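Local coordinates for protein Lon211 (Mycobacterium tuberculosis, PDB 6VBK) that probably contributes to substrate recognition as the N-terminal domain of an ATP-dependent Lon protease, at residues 17-21 / 22-26; 129-133 / 134-138; 155-158 / 159-163. One frame throughout, in Å; residues are numbered along the deposited sequence.

Contact 1: residues 17-21 / 22-26; sequences LPLED and GVVLP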
loop_
_atom_site.group_PDB
_atom_site.type_symbol
_atom_site.label_atom_id
_atom_site.label_comp_id
_atom_site.label_asym_id
_atom_site.label_seq_id
_atom_site.Cartn_x
_atom_site.Cartn_y
_atom_site.Cartn_z
ATOM N N LEU B 17 -7.518 16.127 9.990
ATOM C CA LEU B 17 -8.479 17.172 10.422
ATOM C C LEU B 17 -9.101 16.660 11.721
ATOM O O LEU B 17 -9.995 15.810 11.650
ATOM C CB LEU B 17 -9.531 17.401 9.334
ATOM C CG LEU B 17 -10.264 18.738 9.416
ATOM C CD1 LEU B 17 -10.900 19.094 8.083
ATOM C CD2 LEU B 17 -11.306 18.715 10.520
ATOM N N PRO B 18 -8.598 17.079 12.900
ATOM C CA PRO B 18 -9.107 16.581 14.176
ATOM C C PRO B 18 -10.524 17.058 14.512
ATOM O O PRO B 18 -10.834 18.200 14.265
ATOM C CB PRO B 18 -8.114 17.163 15.191
ATOM C CG PRO B 18 -7.624 18.427 14.533
ATOM C CD PRO B 18 -7.543 18.075 13.064
ATOM N N LEU B 19 -11.327 16.148 15.068
ATOM C CA LEU B 19 -12.718 16.445 15.496
ATOM C C LEU B 19 -12.781 16.328 17.023
ATOM O O LEU B 19 -12.726 15.192 17.528
ATOM C CB LEU B 19 -13.664 15.443 14.829
ATOM C CG LEU B 19 -13.543 15.334 13.310
ATOM C CD1 LEU B 19 -14.437 14.232 12.774
ATOM C CD2 LEU B 19 -13.874 16.660 12.646
ATOM N N GLU B 20 -12.852 17.463 17.724
ATOM C CA GLU B 20 -12.902 17.455 19.210
ATOM C C GLU B 20 -14.174 16.733 19.660
ATOM O O GLU B 20 -14.090 15.892 20.574
ATOM C CB GLU B 20 -12.949 18.892 19.730
ATOM C CG GLU B 20 -11.788 19.756 19.269
ATOM C CD GLU B 20 -10.653 19.900 20.267
ATOM O OE1 GLU B 20 -10.178 18.867 20.779
ATOM O OE2 GLU B 20 -10.251 21.048 20.535
ATOM N N ASP B 21 -15.302 17.039 19.015
ATOM C CA ASP B 21 -16.596 16.402 19.371
ATOM C C ASP B 21 -17.302 15.926 18.098
ATOM O O ASP B 21 -17.348 16.691 17.118
ATOM C CB ASP B 21 -17.463 17.332 20.225
ATOM C CG ASP B 21 -17.247 17.141 21.717
ATOM O OD1 ASP B 21 -16.766 16.057 22.104
ATOM O OD2 ASP B 21 -17.561 18.076 22.481
ATOM N N GLY B 22 -17.851 14.710 18.141
ATOM C CA GLY B 22 -18.581 14.129 16.999
ATOM C C GLY B 22 -17.672 13.280 16.134
ATOM O O GLY B 22 -16.491 13.636 15.988
ATOM N N VAL B 23 -18.235 12.241 15.518
ATOM C CA VAL B 23 -17.451 11.325 14.643
ATOM C C VAL B 23 -18.104 11.313 13.261
ATOM O O VAL B 23 -19.324 11.090 13.187
ATOM C CB VAL B 23 -17.397 9.908 15.242
ATOM C CG1 VAL B 23 -16.867 8.891 14.246
ATOM C CG2 VAL B 23 -16.590 9.870 16.529
ATOM N N VAL B 24 -17.309 11.530 12.214
ATOM C CA VAL B 24 -17.844 11.508 10.824
ATOM C C VAL B 24 -17.619 10.105 10.256
ATOM O O VAL B 24 -16.452 9.710 10.092
ATOM C CB VAL B 24 -17.188 12.589 9.947
ATOM C CG1 VAL B 24 -17.725 12.555 8.527
ATOM C CG2 VAL B 24 -17.359 13.973 10.549
ATOM N N LEU B 25 -18.706 9.377 10.001
ATOM C CA LEU B 25 -18.616 8.037 9.450
ATOM C C LEU B 25 -18.782 8.073 7.939
ATOM O O LEU B 25 -19.302 9.047 7.385
ATOM C CB LEU B 25 -19.689 7.136 10.074
ATOM C CG LEU B 25 -19.576 6.924 11.585
ATOM C CD1 LEU B 25 -20.721 6.066 12.098
ATOM C CD2 LEU B 25 -18.235 6.299 11.937
ATOM N N PRO B 26 -18.324 7.038 7.234
ATOM C CA PRO B 26 -18.543 6.989 5.783
ATOM C C PRO B 26 -20.024 7.062 5.446
ATOM O O PRO B 26 -20.860 6.418 6.083
ATOM C CB PRO B 26 -17.938 5.640 5.381
ATOM C CG PRO B 26 -16.894 5.384 6.418
ATOM C CD PRO B 26 -17.450 5.944 7.696
#
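From Leu19 to Gly22 the backbone leaves the end of strand 9-19 and turns sharply, Leu19 CA and Gly22 CA standing 6.5 Å apart, without a backbone hydrogen bond to close the turn between the two segments. Gly22 makes the bend with a positive phi of 94° and an extended psi, a combination that suits a residue without a side chain, because a beta carbon would be jammed against Asp21 O. Its carbonyl is turned back toward the strand, and Gly22 O lies 3.5 Å from Leu19 CB and 3.9 Å from Leu19 CD1, so the leucine lies against a peptide oxygen as well as against Val24. There the methyl Leu19 CD1 meets Val24 CG2 at 3.7 Å, with the two side chains crossing at about a right angle, so that one methyl of each makes the touch. Leu19 reaches across because its CG stands beside the backbone N and opposite the carbonyl carbon (chi1 -53°). The apolar pair thus lies on the inner side of the bend, while Glu20 points away from 22-26 and the poorly ordered Asp21 carboxylate sits at the exposed outer corner. Gly22 N gives its hydrogen bond to Asp183 OD2, at the start of helix 183-191, and Val24 O is hydrogen-bonded to Thr81 OG1. On the sheet side, Leu19 pairs through its backbone with Val69 and Arg71, and both Leu19 and Val24 rest on Leu68 of strand 65-70. Val23 and Leu25 instead pack against helix 183-191, so the loop lies between strand 65-70 and that helix, joining the beta sheet of this PUA-like domain to its C-terminal helices.

Contact 2: residues 129-133 / 134-138; sequences PPASG and RAQEL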
loop_
_atom_site.group_PDB
_atom_site.type_symbol
_atom_site.label_atom_id
_atom_site.label_comp_id
_atom_site.label_asym_id
_atom_site.label_seq_id
_atom_site.Cartn_x
_atom_site.Cartn_y
_atom_site.Cartn_z
ATOM N N PRO B 129 -16.195 -5.092 1.811
ATOM C CA PRO B 129 -16.541 -6.317 1.095
ATOM C C PRO B 129 -18.044 -6.447 0.946
ATOM O O PRO B 129 -18.813 -5.881 1.744
ATOM C CB PRO B 129 -15.964 -7.426 1.994
ATOM C CG PRO B 129 -15.918 -6.819 3.352
ATOM C CD PRO B 129 -15.614 -5.366 3.137
ATOM N N PRO B 130 -18.515 -7.165 -0.075
ATOM C CA PRO B 130 -19.961 -7.311 -0.273
ATOM C C PRO B 130 -20.641 -7.875 0.967
ATOM O O PRO B 130 -20.118 -8.771 1.633
ATOM C CB PRO B 130 -20.059 -8.275 -1.461
ATOM C CG PRO B 130 -18.781 -8.076 -2.204
ATOM C CD PRO B 130 -17.739 -7.803 -1.153
ATOM N N ALA B 131 -21.813 -7.324 1.275
ATOM C CA ALA B 131 -22.523 -7.679 2.496
ATOM C C ALA B 131 -22.858 -9.163 2.517
ATOM O O ALA B 131 -23.345 -9.717 1.527
ATOM C CB ALA B 131 -23.797 -6.844 2.619
ATOM N N SER B 132 -22.589 -9.804 3.651
ATOM C CA SER B 132 -22.930 -11.207 3.821
ATOM C C SER B 132 -24.444 -11.397 3.797
ATOM O O SER B 132 -25.223 -10.447 3.936
ATOM C CB SER B 132 -22.361 -11.745 5.136
ATOM O OG SER B 132 -20.944 -11.789 5.105
ATOM N N GLY B 133 -24.858 -12.648 3.593
ATOM C CA GLY B 133 -26.263 -12.979 3.744
ATOM C C GLY B 133 -26.753 -12.695 5.150
ATOM O O GLY B 133 -27.833 -12.132 5.343
ATOM N N ARG B 134 -25.948 -13.062 6.152
ATOM C CA ARG B 134 -26.272 -12.732 7.536
ATOM C C ARG B 134 -26.312 -11.226 7.753
ATOM O O ARG B 134 -27.128 -10.736 8.542
ATOM C CB ARG B 134 -25.259 -13.383 8.479
ATOM C CG ARG B 134 -25.552 -13.208 9.963
ATOM C CD ARG B 134 -24.498 -12.344 10.634
ATOM N NE ARG B 134 -24.508 -12.484 12.087
ATOM C CZ ARG B 134 -23.774 -13.368 12.755
ATOM N NH1 ARG B 134 -22.969 -14.193 12.100
ATOM N NH2 ARG B 134 -23.842 -13.427 14.078
ATOM N N ALA B 135 -25.450 -10.475 7.061
ATOM C CA ALA B 135 -25.477 -9.020 7.179
ATOM C C ALA B 135 -26.794 -8.444 6.680
ATOM O O ALA B 135 -27.253 -7.414 7.187
ATOM C CB ALA B 135 -24.306 -8.404 6.414
ATOM N N GLN B 136 -27.413 -9.091 5.689
ATOM C CA GLN B 136 -28.717 -8.640 5.213
ATOM C C GLN B 136 -29.783 -8.803 6.289
ATOM O O GLN B 136 -30.665 -7.947 6.432
ATOM C CB GLN B 136 -29.110 -9.410 3.950
ATOM C CG GLN B 136 -28.098 -9.325 2.813
ATOM C CD GLN B 136 -28.213 -8.043 2.012
ATOM O OE1 GLN B 136 -27.637 -7.017 2.372
ATOM N NE2 GLN B 136 -28.952 -8.098 0.910
ATOM N N GLU B 137 -29.722 -9.898 7.054
ATOM C CA GLU B 137 -30.682 -10.101 8.136
ATOM C C GLU B 137 -30.437 -9.142 9.293
ATOM O O GLU B 137 -31.388 -8.740 9.972
ATOM C CB GLU B 137 -30.628 -11.547 8.632
ATOM C CG GLU B 137 -31.247 -12.563 7.686
ATOM C CD GLU B 137 -30.214 -13.331 6.884
ATOM O OE1 GLU B 137 -30.291 -13.314 5.639
ATOM O OE2 GLU B 137 -29.324 -13.952 7.503
ATOM N N LEU B 138 -29.177 -8.776 9.542
ATOM C CA LEU B 138 -28.889 -7.775 10.563
ATOM C C LEU B 138 -29.451 -6.416 10.170
ATOM O O LEU B 138 -29.929 -5.663 11.027
ATOM C CB LEU B 138 -27.381 -7.682 10.790
ATOM C CG LEU B 138 -26.645 -8.974 11.137
ATOM C CD1 LEU B 138 -25.143 -8.754 11.108
ATOM C CD2 LEU B 138 -27.085 -9.480 12.494
#
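Ser132 and Gln136 are joined by a backbone hydrogen bond at the start of helix 133-153: Gln136 N reaches Ser132 O at 3.1 Å, with an N-H...O angle of 141°. Gly133 O takes two further amides, both weakly, Gln136 N at 3.1 Å and Glu137 N at 3.4 Å. Ser132 is the N-cap residue, yet its hydroxyl makes no capping bond. The apolar contact is Ala131 CB with Ala135 CB at 4.1 Å. Gln136 adds van der Waals approaches of a polar side chain: chi1 (-56°) sets CG 3.3 Å from Ser132 O, and the bend at chi2 then carries the amide so that OE1 lies 3.9 Å from Ala131 CB. Ala131 and Gln136 also touch Pro168 of helix 168-173, and Ala135 touches Val196 of helix 195-207. Of the charged groups, the end of the bent Arg134 side chain leads away to a salt bridge from NH2 to Glu200 OE2. Glu137 folds back toward Gly133 O, an acceptor facing an acceptor, and its placement there is doubtful. The helix therefore starts on main-chain bonds instead of a serine cap, and the Arg134 salt bridge ties this exposed first turn to the C-terminal helix.

Contact 3: residues 155-158 / 159-163; sequences AWQV and VDVVQ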
loop_
_atom_site.group_PDB
_atom_site.type_symbol
_atom_site.label_atom_id
_atom_site.label_comp_id
_atom_site.label_asym_id
_atom_site.label_seq_id
_atom_site.Cartn_x
_atom_site.Cartn_y
_atom_site.Cartn_z
ATOM N N ALA B 155 -39.488 12.050 13.087
ATOM C CA ALA B 155 -38.631 12.320 11.933
ATOM C C ALA B 155 -39.077 11.426 10.780
ATOM O O ALA B 155 -38.464 10.407 10.458
ATOM C CB ALA B 155 -37.168 12.095 12.292
ATOM N N TRP B 156 -40.170 11.839 10.135
ATOM C CA TRP B 156 -40.782 11.012 9.101
ATOM C C TRP B 156 -40.045 11.104 7.772
ATOM O O TRP B 156 -39.978 10.109 7.039
ATOM C CB TRP B 156 -42.249 11.399 8.930
ATOM C CG TRP B 156 -43.034 11.128 10.167
ATOM C CD1 TRP B 156 -43.400 12.030 11.122
ATOM C CD2 TRP B 156 -43.518 9.857 10.608
ATOM N NE1 TRP B 156 -44.098 11.401 12.123
ATOM C CE2 TRP B 156 -44.184 10.066 11.831
ATOM C CE3 TRP B 156 -43.463 8.563 10.081
ATOM C CZ2 TRP B 156 -44.790 9.030 12.536
ATOM C CZ3 TRP B 156 -44.066 7.537 10.782
ATOM C CH2 TRP B 156 -44.719 7.775 11.995
ATOM N N GLN B 157 -39.495 12.273 7.441
ATOM C CA GLN B 157 -38.651 12.378 6.256
ATOM C C GLN B 157 -37.433 11.470 6.373
ATOM O O GLN B 157 -36.999 10.866 5.385
ATOM C CB GLN B 157 -38.218 13.830 6.048
ATOM C CG GLN B 157 -37.089 14.020 5.043
ATOM C CD GLN B 157 -37.538 13.846 3.607
ATOM O OE1 GLN B 157 -37.848 14.820 2.921
ATOM N NE2 GLN B 157 -37.571 12.601 3.140
ATOM N N VAL B 158 -36.878 11.349 7.581
ATOM C CA VAL B 158 -35.677 10.543 7.772
ATOM C C VAL B 158 -36.011 9.057 7.724
ATOM O O VAL B 158 -35.377 8.288 6.993
ATOM C CB VAL B 158 -34.981 10.924 9.091
ATOM C CG1 VAL B 158 -33.783 10.020 9.339
ATOM C CG2 VAL B 158 -34.553 12.384 9.058
ATOM N N VAL B 159 -37.013 8.628 8.498
ATOM C CA VAL B 159 -37.373 7.214 8.537
ATOM C C VAL B 159 -37.831 6.719 7.173
ATOM O O VAL B 159 -37.725 5.523 6.883
ATOM C CB VAL B 159 -38.452 6.961 9.613
ATOM C CG1 VAL B 159 -39.806 7.493 9.167
ATOM C CG2 VAL B 159 -38.535 5.480 9.951
ATOM N N ASP B 160 -38.325 7.619 6.321
ATOM C CA ASP B 160 -38.683 7.248 4.956
ATOM C C ASP B 160 -37.485 6.666 4.214
ATOM O O ASP B 160 -37.571 5.588 3.616
ATOM C CB ASP B 160 -39.240 8.475 4.227
ATOM C CG ASP B 160 -39.420 8.253 2.735
ATOM O OD1 ASP B 160 -39.557 7.092 2.297
ATOM O OD2 ASP B 160 -39.422 9.258 1.993
ATOM N N VAL B 161 -36.351 7.367 4.253
ATOM C CA VAL B 161 -35.185 6.953 3.479
ATOM C C VAL B 161 -34.402 5.863 4.202
ATOM O O VAL B 161 -33.856 4.955 3.566
ATOM C CB VAL B 161 -34.303 8.176 3.170
ATOM C CG1 VAL B 161 -33.102 7.774 2.325
ATOM C CG2 VAL B 161 -35.119 9.255 2.472
ATOM N N VAL B 162 -34.341 5.929 5.536
ATOM C CA VAL B 162 -33.516 4.992 6.297
ATOM C C VAL B 162 -33.953 3.553 6.044
ATOM O O VAL B 162 -33.116 2.659 5.864
ATOM C CB VAL B 162 -33.553 5.343 7.797
ATOM C CG1 VAL B 162 -32.928 4.229 8.622
ATOM C CG2 VAL B 162 -32.831 6.655 8.050
ATOM N N GLN B 163 -35.259 3.302 6.011
ATOM C CA GLN B 163 -35.734 1.946 5.762
ATOM C C GLN B 163 -35.676 1.556 4.289
ATOM O O GLN B 163 -36.076 0.439 3.946
ATOM C CB GLN B 163 -37.156 1.771 6.303
ATOM C CG GLN B 163 -38.202 2.664 5.671
ATOM C CD GLN B 163 -39.491 2.690 6.474
ATOM O OE1 GLN B 163 -39.509 2.326 7.651
ATOM N NE2 GLN B 163 -40.576 3.116 5.839
#
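Val158 O is gripped by two amides of the next turn: Val162 N donates at 3.0 Å (N-H...O 163°), and Val161 N adds a weak bond at 3.1 Å. The same oxygen is shielded by a methyl, since Val162 CG2 comes to 3.2 Å from it. The side chains of Val158 and Val162 lie side by side and point the same way, Val158 CG1 touching Val162 CG2 at 3.7 Å. One turn earlier, Ala155 O, the backbone carbonyl of the N-cap residue, accepts Val159 N, and Trp156 O accepts Asp160 N at 3.1 Å. Val159 CG1 is wedged between its own backbone N and carbonyl carbon (chi1 73°), which places it 3.4 Å from Trp156 O and 3.9 Å from Trp156 CE3, approaching the indole obliquely. Gln157 and Asp160 have their amide and carboxylate planes only 15° apart, but Gln157 NE2 and Asp160 OD2 stay 4.0 Å from each other, too far for a hydrogen bond. Val158 rests on Leu150 and Val159 on Ser147, both of helix 133-153. The short helix 156-162 is thus held by main-chain bonding, with valine methyls lying against some of the carbonyl oxygens, its apolar flank turned to the preceding helix and the polar ends of Gln157 and Asp160 on its exposed side.

The three contacts follow one another along the chain within the Lon substrate-binding domain, and none touches another. Contact 1 lies near the centre of the chain, about 7 Å from it, at the end of strand 9-19 and in the loop leading to strand 29-33; contacts 2 and 3 each lie about 21 Å out, in the helical part. Their centres are 26 Å (1 and 2), 24 Å (1 and 3) and 22 Å (2 and 3) apart. Contact 2 opens helix 133-153 and contact 3 spans helix 156-162, which comes next in sequence and packs back on it. The loop of contact 1 links the beta part to the helical part through helix 183-191.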